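Local coordinates for protein Uly1 (Catenovulum maritimum, PDB 7DRQ) that probably cleaves ulvan, a polysaccharide of green algae, as a calcium-binding ulvan lyase of polysaccharide lyase family 24 with a beta-propeller fold, at residues V60-Y65 with T472-I477; H380-A385 with E389-T394; F420-K425 with F431-Y436. All coordinates share one frame; numbering follows the deposited sequence.

In the fold
The three contacts lie in a chain of antiparallel sheets that is consistent with a beta-propeller. Interaction 1 packs strand 59-65 against strand 469-478, joining an early sheet to that of the last strand, consistent with closure of a propeller ring. The other two, both hairpins, fall between those strands in sequence: interaction 2 joins 372-383 to 391-393, and interaction 3 then joins 418-425 to 432-436. The centres of interactions 1 and 2 are about 33 Å apart. Interaction 3 has its centre about 22 Å from that of interaction 1 and about 19 Å from that of interaction 2. It touches both, I477 meeting Y435 and H380 meeting F431, away from the calcium sites.

Interaction 1. Residues V60-Y65 with T472-I477; sequences VFMTWY and TYLQII
L474 projects from strand 469-478 toward two side chains of strand 59-65, and its branch CD2 does most of the touching. V60 and L474 approach tip to tip, with V60 CG1 3.9 Å from L474 CD2. V60 CG1 is put there by a first torsion of -173°, opposite the backbone nitrogen. M62, modelled as selenomethionine, normally a label in place of methionine, instead crosses L474 at about a right angle. Its chain bends at the last torsion (chi3 -85°), which brings the terminal methyl CE to 3.9 Å from L474 CD2, while SE lies 3.9 Å from L474 CB. The backbones stay well apart, the CA atoms of M62 and L474 being 9.1 Å from each other. Strand 59-65 is paired with 73-80, and strand 469-478 lies between 3-15 and 455-462. An early strand and the last strand thus pack two separate antiparallel sheets together through side chains, consistent with adjacent blades of the beta-propeller suggested by the BNR-repeat family. Between these two segments the contact is wholly apolar; beside it T63 O hydrogen-bonds Y459 OH of strand 455-462. The three side chains pack by shape, with no directional bond between them to fix their rotation.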
loop_
_atom_site.group_PDB
_atom_site.type_symbol
_atom_site.label_atom_id
_atom_site.label_comp_id
_atom_site.label_asym_id
_atom_site.label_seq_id
_atom_site.Cartn_x
_atom_site.Cartn_y
_atom_site.Cartn_z
ATOM N N VAL A 60 -11.639 -14.614 -0.401
ATOM C CA VAL A 60 -11.247 -13.209 -0.405
ATOM C C VAL A 60 -10.944 -12.816 1.030
ATOM O O VAL A 60 -11.837 -12.854 1.888
ATOM C CB VAL A 60 -12.350 -12.309 -0.988
ATOM C CG1 VAL A 60 -11.829 -10.879 -1.121
ATOM C CG2 VAL A 60 -12.799 -12.839 -2.336
ATOM N N PHE A 61 -9.698 -12.428 1.295
ATOM C CA PHE A 61 -9.276 -12.004 2.621
ATOM C C PHE A 61 -9.260 -10.483 2.681
ATOM O O PHE A 61 -8.676 -9.833 1.808
ATOM C CB PHE A 61 -7.889 -12.564 2.943
ATOM C CG PHE A 61 -7.867 -14.062 3.096
ATOM C CD1 PHE A 61 -7.724 -14.883 1.987
ATOM C CD2 PHE A 61 -7.992 -14.647 4.349
ATOM C CE1 PHE A 61 -7.703 -16.255 2.124
ATOM C CE2 PHE A 61 -7.966 -16.023 4.493
ATOM C CZ PHE A 61 -7.825 -16.828 3.379
HETATM N N MSE A 62 -9.928 -9.918 3.689
HETATM C CA MSE A 62 -10.016 -8.466 3.840
HETATM C C MSE A 62 -9.760 -8.049 5.278
HETATM O O MSE A 62 -10.316 -8.632 6.206
HETATM C CB MSE A 62 -11.387 -7.967 3.386
HETATM C CG MSE A 62 -11.647 -8.211 1.919
HETATM SE SE MSE A 62 -13.546 -7.855 1.523
HETATM C CE MSE A 62 -14.324 -9.575 1.975
ATOM N N THR A 63 -8.920 -7.034 5.462
ATOM C CA THR A 63 -8.610 -6.518 6.785
ATOM C C THR A 63 -9.302 -5.179 7.002
ATOM O O THR A 63 -9.649 -4.473 6.056
ATOM C CB THR A 63 -7.104 -6.341 6.985
ATOM O OG1 THR A 63 -6.626 -5.309 6.116
ATOM C CG2 THR A 63 -6.354 -7.650 6.695
ATOM N N TRP A 64 -9.469 -4.831 8.273
ATOM C CA TRP A 64 -10.080 -3.576 8.684
ATOM C C TRP A 64 -9.927 -3.447 10.190
ATOM O O TRP A 64 -9.823 -4.451 10.899
ATOM C CB TRP A 64 -11.566 -3.505 8.278
ATOM C CG TRP A 64 -12.409 -4.724 8.638
ATOM C CD1 TRP A 64 -12.354 -5.966 8.059
ATOM C CD2 TRP A 64 -13.451 -4.794 9.618
ATOM N NE1 TRP A 64 -13.293 -6.801 8.628
ATOM C CE2 TRP A 64 -13.973 -6.110 9.590
ATOM C CE3 TRP A 64 -13.993 -3.877 10.525
ATOM C CZ2 TRP A 64 -14.993 -6.524 10.435
ATOM C CZ3 TRP A 64 -15.016 -4.291 11.357
ATOM C CH2 TRP A 64 -15.510 -5.599 11.307
ATOM N N TYR A 65 -9.889 -2.208 10.665
ATOM C CA TYR A 65 -10.104 -1.915 12.077
ATOM C C TYR A 65 -11.595 -1.745 12.325
ATOM O O TYR A 65 -12.305 -1.174 11.491
ATOM C CB TYR A 65 -9.387 -0.628 12.483
ATOM C CG TYR A 65 -7.889 -0.704 12.474
ATOM C CD1 TYR A 65 -7.196 -1.290 13.533
ATOM C CD2 TYR A 65 -7.158 -0.168 11.416
ATOM C CE1 TYR A 65 -5.818 -1.350 13.527
ATOM C CE2 TYR A 65 -5.782 -0.229 11.406
ATOM C CZ TYR A 65 -5.121 -0.811 12.463
ATOM O OH TYR A 65 -3.753 -0.851 12.429
ATOM N N THR A 472 -18.848 -1.216 4.898
ATOM C CA THR A 472 -18.012 -1.539 3.756
ATOM C C THR A 472 -18.615 -2.697 2.979
ATOM O O THR A 472 -19.337 -3.538 3.527
ATOM C CB THR A 472 -16.574 -1.911 4.170
ATOM O OG1 THR A 472 -16.637 -2.989 5.099
ATOM C CG2 THR A 472 -15.894 -0.729 4.829
ATOM N N TYR A 473 -18.287 -2.731 1.693
ATOM C CA TYR A 473 -18.777 -3.728 0.764
ATOM C C TYR A 473 -17.612 -4.280 -0.035
ATOM O O TYR A 473 -16.587 -3.619 -0.212
ATOM C CB TYR A 473 -19.795 -3.139 -0.217
ATOM C CG TYR A 473 -21.162 -3.001 0.390
ATOM C CD1 TYR A 473 -21.501 -1.879 1.122
ATOM C CD2 TYR A 473 -22.102 -4.011 0.251
ATOM C CE1 TYR A 473 -22.757 -1.757 1.697
ATOM C CE2 TYR A 473 -23.354 -3.898 0.819
ATOM C CZ TYR A 473 -23.672 -2.774 1.540
ATOM O OH TYR A 473 -24.928 -2.661 2.108
ATOM N N LEU A 474 -17.809 -5.488 -0.545
ATOM C CA LEU A 474 -16.952 -6.070 -1.563
ATOM C C LEU A 474 -17.750 -6.231 -2.847
ATOM O O LEU A 474 -18.833 -6.832 -2.835
ATOM C CB LEU A 474 -16.422 -7.436 -1.124
ATOM C CG LEU A 474 -15.797 -8.289 -2.239
ATOM C CD1 LEU A 474 -14.531 -7.624 -2.794
ATOM C CD2 LEU A 474 -15.481 -9.714 -1.737
ATOM N N GLN A 475 -17.217 -5.717 -3.952
ATOM C CA GLN A 475 -17.785 -5.987 -5.267
ATOM C C GLN A 475 -16.824 -6.844 -6.079
ATOM O O GLN A 475 -15.604 -6.649 -6.028
ATOM C CB GLN A 475 -18.105 -4.700 -6.029
ATOM C CG GLN A 475 -19.293 -3.932 -5.451
ATOM C CD GLN A 475 -19.753 -2.805 -6.349
ATOM O OE1 GLN A 475 -19.124 -2.505 -7.369
ATOM N NE2 GLN A 475 -20.856 -2.163 -5.969
ATOM N N ILE A 476 -17.374 -7.814 -6.803
ATOM C CA ILE A 476 -16.589 -8.677 -7.683
ATOM C C ILE A 476 -17.082 -8.413 -9.098
ATOM O O ILE A 476 -18.248 -8.678 -9.427
ATOM C CB ILE A 476 -16.694 -10.157 -7.300
ATOM C CG1 ILE A 476 -16.293 -10.345 -5.833
ATOM C CG2 ILE A 476 -15.780 -11.007 -8.182
ATOM C CD1 ILE A 476 -16.520 -11.765 -5.314
ATOM N N ILE A 477 -16.202 -7.856 -9.923
ATOM C CA ILE A 477 -16.549 -7.370 -11.248
ATOM C C ILE A 477 -15.696 -8.133 -12.250
ATOM O O ILE A 477 -14.463 -8.145 -12.148
ATOM C CB ILE A 477 -16.341 -5.851 -11.368
ATOM C CG1 ILE A 477 -17.336 -5.086 -10.474
ATOM C CG2 ILE A 477 -16.489 -5.409 -12.810
ATOM C CD1 ILE A 477 -16.938 -3.611 -10.229
#

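Interaction 2. Residues H380-A385 with E389-T394; sequences HTYQKA and ELITTT
An antiparallel beta hairpin pairs H380, T381 and Y382 with T393, T392 and I391, joining strand 372-383 to the short strand 391-393. H380 and T393 form a hydrogen-bonded pair, with two bonds of 2.9 Å, H380 N to T393 O and T393 N to H380 O. Y382 and I391 form the next such pair, where Y382 N reaches I391 O at 2.7 Å in the carbonyl plane. Between them, T381 and T392 are a non-hydrogen-bonded pair whose side chains cross and join by their hydroxyls, OG1 to OG1 at 2.8 Å. On the opposite face of the sheet, I391 lies over the Y382 ring, its CB 4.0 Å from the ring centroid in a CH-pi contact. CG of Y382 sits between its backbone nitrogen and carbonyl carbon (chi1 59°), which swings the ring across toward I391. Y382 CD1 also covers the centre of the H380 ring. Beyond the paired residues, L390 CD2 touches Q383 CB at 3.7 Å. The outer flank of strand 372-383 is thus taken by 391-393, while T381 and Q383 bond through their backbones to strand 359-369, and M328 of strand 326-328 packs on both T381 and T392.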
loop_
_atom_site.group_PDB
_atom_site.type_symbol
_atom_site.label_atom_id
_atom_site.label_comp_id
_atom_site.label_asym_id
_atom_site.label_seq_id
_atom_site.Cartn_x
_atom_site.Cartn_y
_atom_site.Cartn_z
ATOM N N HIS A 380 1.091 10.743 -18.192
ATOM C CA HIS A 380 1.099 9.329 -18.526
ATOM C C HIS A 380 2.344 9.079 -19.357
ATOM O O HIS A 380 2.495 9.652 -20.440
ATOM C CB HIS A 380 -0.161 8.948 -19.298
ATOM C CG HIS A 380 -0.257 7.497 -19.646
ATOM N ND1 HIS A 380 -1.222 7.012 -20.506
ATOM C CD2 HIS A 380 0.479 6.424 -19.258
ATOM C CE1 HIS A 380 -1.079 5.703 -20.630
ATOM N NE2 HIS A 380 -0.058 5.320 -19.880
ATOM N N THR A 381 3.236 8.240 -18.848
ATOM C CA THR A 381 4.469 7.885 -19.538
ATOM C C THR A 381 4.387 6.416 -19.921
ATOM O O THR A 381 4.061 5.579 -19.077
ATOM C CB THR A 381 5.681 8.133 -18.641
ATOM O OG1 THR A 381 5.788 9.533 -18.366
ATOM C CG2 THR A 381 6.962 7.651 -19.317
ATOM N N TYR A 382 4.641 6.093 -21.188
ATOM C CA TYR A 382 4.415 4.707 -21.568
ATOM C C TYR A 382 5.343 4.286 -22.695
ATOM O O TYR A 382 5.800 5.104 -23.502
ATOM C CB TYR A 382 2.952 4.443 -21.945
ATOM C CG TYR A 382 2.421 5.277 -23.083
ATOM C CD1 TYR A 382 1.944 6.567 -22.861
ATOM C CD2 TYR A 382 2.391 4.773 -24.386
ATOM C CE1 TYR A 382 1.450 7.345 -23.905
ATOM C CE2 TYR A 382 1.898 5.537 -25.438
ATOM C CZ TYR A 382 1.426 6.822 -25.188
ATOM O OH TYR A 382 0.936 7.587 -26.222
ATOM N N GLN A 383 5.633 2.991 -22.711
ATOM C CA GLN A 383 6.539 2.396 -23.688
ATOM C C GLN A 383 5.882 1.107 -24.165
ATOM O O GLN A 383 5.705 0.170 -23.379
ATOM C CB GLN A 383 7.911 2.132 -23.078
ATOM C CG GLN A 383 8.942 1.661 -24.098
ATOM C CD GLN A 383 10.223 1.142 -23.462
ATOM O OE1 GLN A 383 10.190 0.449 -22.450
ATOM N NE2 GLN A 383 11.361 1.464 -24.074
ATOM N N LYS A 384 5.512 1.063 -25.437
ATOM C CA LYS A 384 4.836 -0.116 -25.960
ATOM C C LYS A 384 5.816 -1.284 -26.075
ATOM O O LYS A 384 6.919 -1.131 -26.613
ATOM C CB LYS A 384 4.218 0.195 -27.323
ATOM C CG LYS A 384 3.479 -0.999 -27.942
ATOM C CD LYS A 384 2.657 -0.574 -29.147
ATOM C CE LYS A 384 2.083 -1.783 -29.858
ATOM N NZ LYS A 384 1.199 -1.396 -30.995
ATOM N N ALA A 385 5.411 -2.446 -25.547
ATOM C CA ALA A 385 6.138 -3.709 -25.680
ATOM C C ALA A 385 7.575 -3.624 -25.157
ATOM O O ALA A 385 8.437 -4.397 -25.579
ATOM C CB ALA A 385 6.125 -4.199 -27.138
ATOM N N GLU A 389 10.599 4.440 -28.087
ATOM C CA GLU A 389 10.593 5.715 -27.378
ATOM C C GLU A 389 9.687 5.650 -26.153
ATOM O O GLU A 389 8.632 5.011 -26.172
ATOM C CB GLU A 389 10.136 6.843 -28.312
ATOM C CG GLU A 389 10.365 8.262 -27.765
ATOM C CD GLU A 389 9.917 9.367 -28.729
ATOM O OE1 GLU A 389 9.325 9.052 -29.783
ATOM O OE2 GLU A 389 10.157 10.554 -28.431
ATOM N N LEU A 390 10.137 6.268 -25.067
ATOM C CA LEU A 390 9.270 6.538 -23.929
ATOM C C LEU A 390 8.427 7.756 -24.269
ATOM O O LEU A 390 8.973 8.842 -24.480
ATOM C CB LEU A 390 10.087 6.824 -22.674
ATOM C CG LEU A 390 10.457 5.771 -21.649
ATOM C CD1 LEU A 390 11.171 6.482 -20.507
ATOM C CD2 LEU A 390 9.214 5.033 -21.160
ATOM N N ILE A 391 7.115 7.587 -24.332
ATOM C CA ILE A 391 6.196 8.686 -24.613
ATOM C C ILE A 391 5.646 9.205 -23.294
ATOM O O ILE A 391 5.160 8.418 -22.475
ATOM C CB ILE A 391 5.047 8.227 -25.525
ATOM C CG1 ILE A 391 5.581 7.754 -26.881
ATOM C CG2 ILE A 391 4.023 9.356 -25.700
ATOM C CD1 ILE A 391 4.480 7.249 -27.806
ATOM N N THR A 392 5.715 10.521 -23.082
ATOM C CA THR A 392 5.047 11.174 -21.964
ATOM C C THR A 392 4.032 12.154 -22.531
ATOM O O THR A 392 4.380 12.984 -23.377
ATOM C CB THR A 392 6.027 11.920 -21.057
ATOM O OG1 THR A 392 6.966 10.999 -20.491
ATOM C CG2 THR A 392 5.282 12.617 -19.936
ATOM N N THR A 393 2.791 12.066 -22.057
ATOM C CA THR A 393 1.747 13.013 -22.428
ATOM C C THR A 393 1.082 13.536 -21.163
ATOM O O THR A 393 0.993 12.827 -20.157
ATOM C CB THR A 393 0.695 12.365 -23.361
ATOM O OG1 THR A 393 -0.261 13.352 -23.791
ATOM C CG2 THR A 393 -0.041 11.233 -22.652
ATOM N N THR A 394 0.649 14.798 -21.200
ATOM C CA THR A 394 -0.202 15.340 -20.145
ATOM C C THR A 394 -1.670 15.270 -20.519
ATOM O O THR A 394 -2.519 15.792 -19.787
ATOM C CB THR A 394 0.188 16.781 -19.806
ATOM O OG1 THR A 394 -0.010 17.612 -20.956
ATOM C CG2 THR A 394 1.650 16.841 -19.395
HETATM O O HOH W 1 5.462 4.355 -26.351
HETATM O O HOH W 2 7.525 2.599 -27.326
#

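Interaction 3. Residues F420-K425 with F431-Y436; sequences FVEQAK and FTRVYY
A classic beta bulge interrupts the antiparallel hairpin of strands 418-425 and 432-436: V434 and Y435 both face V421. V421 O accepts from both, at 2.9 Å from V434 N and at 3.3 Å from Y435 N, while V421 N bonds to Y435 O. The register shifts by one here, and E422 then pairs with R433. R433 binds that glutamate side-on in a salt bridge, with NE 2.9 Å and NH2 3.0 Å from the same oxygen, E422 OE1. Both bonds lie near the guanidinium plane, yet the carboxylate is turned 87° to it. One face of the guanidinium lies on the F420 ring, planes 15° apart, in an off-centre cation-pi stack with R433 CZ 4.3 Å from the ring centroid. A bend in the R433 chain at chi3 (-67°) helps lay it there with its NE edge at E422. NH1 of R433 sits over the Y436 ring and reaches E415 in a second salt bridge. A leucine in place of R433 would probably cost E422 and E415 this positive partner and strip the F420 ring of its stacked cation. Farther along, A424 CB lies over the centre of one face of the F431 ring, 3.5 Å from its centroid, in CH-pi contact. Strand 418-425 is paired on its other flank with strand 408-415, whose I409 packs on F431, and I2 lies against V421, V434 and Y435.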
loop_
_atom_site.group_PDB
_atom_site.type_symbol
_atom_site.label_atom_id
_atom_site.label_comp_id
_atom_site.label_asym_id
_atom_site.label_seq_id
_atom_site.Cartn_x
_atom_site.Cartn_y
_atom_site.Cartn_z
ATOM N N PHE A 420 -16.562 3.058 -11.777
ATOM C CA PHE A 420 -16.393 3.024 -13.218
ATOM C C PHE A 420 -15.072 2.341 -13.531
ATOM O O PHE A 420 -14.163 2.315 -12.701
ATOM C CB PHE A 420 -16.405 4.422 -13.846
ATOM C CG PHE A 420 -15.216 5.269 -13.486
ATOM C CD1 PHE A 420 -14.051 5.226 -14.251
ATOM C CD2 PHE A 420 -15.258 6.121 -12.394
ATOM C CE1 PHE A 420 -12.962 6.006 -13.922
ATOM C CE2 PHE A 420 -14.163 6.909 -12.062
ATOM C CZ PHE A 420 -13.017 6.850 -12.827
ATOM N N VAL A 421 -14.978 1.819 -14.752
ATOM C CA VAL A 421 -13.742 1.255 -15.290
ATOM C C VAL A 421 -13.486 1.879 -16.653
ATOM O O VAL A 421 -14.358 1.849 -17.527
ATOM C CB VAL A 421 -13.803 -0.274 -15.426
ATOM C CG1 VAL A 421 -12.485 -0.795 -16.019
ATOM C CG2 VAL A 421 -14.109 -0.938 -14.084
ATOM N N GLU A 422 -12.298 2.442 -16.836
ATOM C CA GLU A 422 -11.827 2.889 -18.139
ATOM C C GLU A 422 -10.709 1.964 -18.574
ATOM O O GLU A 422 -9.911 1.522 -17.745
ATOM C CB GLU A 422 -11.324 4.325 -18.084
ATOM C CG GLU A 422 -12.321 5.255 -17.429
ATOM C CD GLU A 422 -12.841 6.308 -18.365
ATOM O OE1 GLU A 422 -13.697 7.102 -17.918
ATOM O OE2 GLU A 422 -12.391 6.350 -19.540
ATOM N N GLN A 423 -10.653 1.654 -19.863
ATOM C CA GLN A 423 -9.714 0.643 -20.332
ATOM C C GLN A 423 -8.985 1.148 -21.564
ATOM O O GLN A 423 -9.572 1.835 -22.401
ATOM C CB GLN A 423 -10.461 -0.670 -20.624
ATOM C CG GLN A 423 -9.958 -1.496 -21.771
ATOM C CD GLN A 423 -10.933 -2.615 -22.115
ATOM O OE1 GLN A 423 -11.626 -3.135 -21.237
ATOM N NE2 GLN A 423 -11.005 -2.973 -23.389
ATOM N N ALA A 424 -7.699 0.822 -21.654
ATOM C CA ALA A 424 -6.878 1.153 -22.813
ATOM C C ALA A 424 -6.014 -0.049 -23.150
ATOM O O ALA A 424 -5.585 -0.782 -22.257
ATOM C CB ALA A 424 -5.977 2.373 -22.554
ATOM N N LYS A 425 -5.770 -0.259 -24.443
ATOM C CA LYS A 425 -4.801 -1.275 -24.836
ATOM C C LYS A 425 -3.432 -0.886 -24.307
ATOM O O LYS A 425 -3.042 0.280 -24.390
ATOM C CB LYS A 425 -4.756 -1.421 -26.358
ATOM C CG LYS A 425 -3.664 -2.384 -26.852
ATOM C CD LYS A 425 -4.044 -3.054 -28.171
ATOM C CE LYS A 425 -3.071 -4.173 -28.537
ATOM N NZ LYS A 425 -2.231 -4.607 -27.383
ATOM N N PHE A 431 -8.016 5.528 -23.838
ATOM C CA PHE A 431 -8.967 4.985 -22.886
ATOM C C PHE A 431 -10.393 5.173 -23.372
ATOM O O PHE A 431 -10.724 6.162 -24.031
ATOM C CB PHE A 431 -8.803 5.652 -21.519
ATOM C CG PHE A 431 -7.549 5.246 -20.808
ATOM C CD1 PHE A 431 -6.356 5.905 -21.062
ATOM C CD2 PHE A 431 -7.559 4.188 -19.908
ATOM C CE1 PHE A 431 -5.173 5.519 -20.412
ATOM C CE2 PHE A 431 -6.390 3.797 -19.249
ATOM C CZ PHE A 431 -5.201 4.470 -19.505
ATOM N N THR A 432 -11.236 4.203 -23.033
ATOM C CA THR A 432 -12.677 4.318 -23.200
ATOM C C THR A 432 -13.352 3.795 -21.941
ATOM O O THR A 432 -12.862 2.856 -21.303
ATOM C CB THR A 432 -13.185 3.535 -24.416
ATOM O OG1 THR A 432 -12.893 2.147 -24.244
ATOM C CG2 THR A 432 -12.534 4.016 -25.695
ATOM N N ARG A 433 -14.491 4.396 -21.585
ATOM C CA ARG A 433 -15.235 3.883 -20.446
ATOM C C ARG A 433 -15.952 2.592 -20.830
ATOM O O ARG A 433 -16.714 2.551 -21.800
ATOM C CB ARG A 433 -16.245 4.899 -19.919
ATOM C CG ARG A 433 -16.870 4.392 -18.625
ATOM C CD ARG A 433 -17.454 5.489 -17.782
ATOM N NE ARG A 433 -16.436 6.378 -17.241
ATOM C CZ ARG A 433 -16.699 7.338 -16.365
ATOM N NH1 ARG A 433 -17.944 7.518 -15.938
ATOM N NH2 ARG A 433 -15.731 8.116 -15.917
ATOM N N VAL A 434 -15.710 1.536 -20.059
ATOM C CA VAL A 434 -16.247 0.215 -20.354
ATOM C C VAL A 434 -17.106 -0.332 -19.227
ATOM O O VAL A 434 -17.679 -1.419 -19.370
ATOM C CB VAL A 434 -15.115 -0.774 -20.702
ATOM C CG1 VAL A 434 -14.527 -0.449 -22.077
ATOM C CG2 VAL A 434 -14.015 -0.681 -19.667
ATOM N N TYR A 435 -17.209 0.382 -18.109
ATOM C CA TYR A 435 -18.116 0.006 -17.032
ATOM C C TYR A 435 -18.482 1.251 -16.245
ATOM O O TYR A 435 -17.619 2.077 -15.941
ATOM C CB TYR A 435 -17.489 -1.035 -16.097
ATOM C CG TYR A 435 -18.387 -1.409 -14.940
ATOM C CD1 TYR A 435 -19.350 -2.400 -15.084
ATOM C CD2 TYR A 435 -18.277 -0.769 -13.710
ATOM C CE1 TYR A 435 -20.174 -2.753 -14.035
ATOM C CE2 TYR A 435 -19.106 -1.110 -12.647
ATOM C CZ TYR A 435 -20.053 -2.110 -12.823
ATOM O OH TYR A 435 -20.891 -2.467 -11.790
ATOM N N TYR A 436 -19.767 1.385 -15.922
ATOM C CA TYR A 436 -20.205 2.429 -15.004
ATOM C C TYR A 436 -21.474 1.935 -14.337
ATOM O O TYR A 436 -22.461 1.655 -15.029
ATOM C CB TYR A 436 -20.441 3.758 -15.728
ATOM C CG TYR A 436 -20.670 4.942 -14.802
ATOM C CD1 TYR A 436 -20.056 5.009 -13.552
ATOM C CD2 TYR A 436 -21.497 5.996 -15.180
ATOM C CE1 TYR A 436 -20.265 6.091 -12.705
ATOM C CE2 TYR A 436 -21.711 7.082 -14.342
ATOM C CZ TYR A 436 -21.094 7.126 -13.105
ATOM O OH TYR A 436 -21.321 8.209 -12.280
HETATM O O HOH W 3 -12.586 7.832 -21.812
HETATM O O HOH W 4 -10.135 1.922 -25.332
#